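Local coordinates for protein dihydrodipicolinate synthase (Bacillus clausii KSM-K16, PDB 3E96) that probably catalyses the condensation of pyruvate with aspartate semialdehyde on the way to lysine, as a TIM-barrel lyase of the DapA family, at residues Pro220-Glu225 and Ser298-Leu303. Numbering follows the deposited sequence.
Sequences PQKAVE and SSWKLL
Lys222, near the start of helix 220-231, reaches across to Trp300 and carries almost all of the contact from the side of 220-225. Its extended chain brings CE over the indole, and the bend at the last torsion (chi4 -62°) keeps NZ above the same face. Lys222 CE sits 3.8 Å from the centroid of the five-membered ring of Trp300 and 7° off its normal, a CH-pi contact. The ammonium nitrogen Lys222 NZ follows at 4.2 Å from that centroid of Trp300 and 15° off the normal, a cation-pi interaction. Lys222 NZ also donates to a water at 2.9 Å, and this water in turn donates to Trp300 O at 2.8 Å, so backbone and ring of one residue are both tied to the lysine. A salt bridge from Lys222 NZ to Asp244 OD2 and a hydrogen bond from Trp300 NE1 to Asp244 O fix both partners on the same residue. Trp300 directly follows helix 287-299, whose end is closed by a Schellman motif with Lys301 at positive phi. In this (beta/alpha)8 barrel the contact joins the helix after the last strand, 210-213, to the turn leaving helix 287-299; helix 235-252 lies against both, Ile245 touching Lys222 and Phe248 meeting the indole with its ring inclined.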
loop_
_atom_site.group_PDB
_atom_site.type_symbol
_atom_site.label_atom_id
_atom_site.label_comp_id
_atom_site.label_asym_id
_atom_site.label_seq_id
_atom_site.Cartn_x
_atom_site.Cartn_y
_atom_site.Cartn_z
ATOM N N PRO B 220 20.231 18.001 9.806
ATOM C CA PRO B 220 21.074 16.810 9.922
ATOM C C PRO B 220 21.983 16.769 11.148
ATOM O O PRO B 220 22.311 15.690 11.637
ATOM C CB PRO B 220 21.853 16.809 8.606
ATOM C CG PRO B 220 21.935 18.263 8.257
ATOM C CD PRO B 220 20.548 18.756 8.580
ATOM N N GLN B 221 22.382 17.935 11.650
ATOM C CA GLN B 221 23.256 17.980 12.818
ATOM C C GLN B 221 22.590 17.407 14.073
ATOM O O GLN B 221 23.266 16.841 14.934
ATOM C CB GLN B 221 23.732 19.416 13.085
ATOM C CG GLN B 221 22.690 20.355 13.685
ATOM C CD GLN B 221 21.704 20.918 12.670
ATOM O OE1 GLN B 221 20.807 21.681 13.033
ATOM N NE2 GLN B 221 21.864 20.551 11.396
ATOM N N LYS B 222 21.272 17.551 14.185
ATOM C CA LYS B 222 20.562 17.017 15.346
ATOM C C LYS B 222 20.583 15.496 15.319
ATOM O O LYS B 222 20.729 14.849 16.359
ATOM C CB LYS B 222 19.111 17.505 15.376
ATOM C CG LYS B 222 18.952 18.964 15.766
ATOM C CD LYS B 222 17.484 19.344 15.896
ATOM C CE LYS B 222 17.326 20.796 16.340
ATOM N NZ LYS B 222 17.928 21.039 17.683
ATOM N N ALA B 223 20.433 14.926 14.126
ATOM C CA ALA B 223 20.451 13.480 13.969
ATOM C C ALA B 223 21.850 12.977 14.300
ATOM O O ALA B 223 22.013 11.965 14.985
ATOM C CB ALA B 223 20.076 13.101 12.537
ATOM N N VAL B 224 22.861 13.695 13.815
ATOM C CA VAL B 224 24.247 13.321 14.068
ATOM C C VAL B 224 24.552 13.357 15.562
ATOM O O VAL B 224 25.257 12.493 16.076
ATOM C CB VAL B 224 25.233 14.257 13.320
ATOM C CG1 VAL B 224 26.666 13.950 13.740
ATOM C CG2 VAL B 224 25.090 14.059 11.816
ATOM N N GLU B 225 24.019 14.356 16.259
ATOM C CA GLU B 225 24.250 14.466 17.695
ATOM C C GLU B 225 23.707 13.238 18.422
ATOM O O GLU B 225 24.343 12.733 19.349
ATOM C CB GLU B 225 23.581 15.722 18.259
ATOM C CG GLU B 225 24.056 17.022 17.637
ATOM C CD GLU B 225 23.398 18.239 18.262
ATOM O OE1 GLU B 225 23.441 19.327 17.639
ATOM O OE2 GLU B 225 22.844 18.112 19.377
ATOM N N SER B 298 10.255 27.694 16.592
ATOM C CA SER B 298 10.541 28.799 17.494
ATOM C C SER B 298 11.223 28.247 18.747
ATOM O O SER B 298 12.205 28.810 19.228
ATOM C CB SER B 298 9.241 29.514 17.872
ATOM O OG SER B 298 9.490 30.629 18.711
ATOM N N SER B 299 10.713 27.133 19.266
ATOM C CA SER B 299 11.295 26.532 20.462
ATOM C C SER B 299 12.709 26.036 20.184
ATOM O O SER B 299 13.557 26.036 21.078
ATOM C CB SER B 299 10.426 25.375 20.972
ATOM O OG SER B 299 10.574 24.222 20.161
ATOM N N TRP B 300 12.963 25.609 18.948
ATOM C CA TRP B 300 14.294 25.139 18.568
ATOM C C TRP B 300 15.199 26.342 18.319
ATOM O O TRP B 300 16.374 26.185 17.990
ATOM C CB TRP B 300 14.243 24.302 17.285
ATOM C CG TRP B 300 13.970 22.845 17.493
ATOM C CD1 TRP B 300 14.141 22.131 18.642
ATOM C CD2 TRP B 300 13.561 21.906 16.493
ATOM N NE1 TRP B 300 13.867 20.800 18.420
ATOM C CE2 TRP B 300 13.510 20.634 17.109
ATOM C CE3 TRP B 300 13.238 22.012 15.135
ATOM C CZ2 TRP B 300 13.148 19.477 16.411
ATOM C CZ3 TRP B 300 12.877 20.860 14.439
ATOM C CH2 TRP B 300 12.837 19.609 15.082
ATOM N N LYS B 301 14.630 27.534 18.462
ATOM C CA LYS B 301 15.359 28.775 18.246
ATOM C C LYS B 301 15.951 28.834 16.841
ATOM O O LYS B 301 17.121 29.178 16.655
ATOM C CB LYS B 301 16.446 28.925 19.313
ATOM C CG LYS B 301 15.858 28.993 20.721
ATOM C CD LYS B 301 16.865 29.435 21.770
ATOM C CE LYS B 301 16.176 29.633 23.115
ATOM N NZ LYS B 301 17.096 30.176 24.155
ATOM N N LEU B 302 15.117 28.511 15.853
ATOM C CA LEU B 302 15.527 28.510 14.451
ATOM C C LEU B 302 14.883 29.605 13.604
ATOM O O LEU B 302 15.374 29.917 12.522
ATOM C CB LEU B 302 15.218 27.152 13.816
ATOM C CG LEU B 302 15.978 25.939 14.351
ATOM C CD1 LEU B 302 15.509 24.695 13.616
ATOM C CD2 LEU B 302 17.473 26.138 14.160
ATOM N N LEU B 303 13.782 30.180 14.078
ATOM C CA LEU B 303 13.106 31.234 13.327
ATOM C C LEU B 303 13.810 32.571 13.515
ATOM O O LEU B 303 14.334 32.857 14.590
ATOM C CB LEU B 303 11.648 31.359 13.777
ATOM C CG LEU B 303 10.750 30.156 13.474
ATOM C CD1 LEU B 303 9.349 30.416 14.001
ATOM C CD2 LEU B 303 10.723 29.908 11.971
HETATM O O HOH W 1 18.030 23.974 17.501
#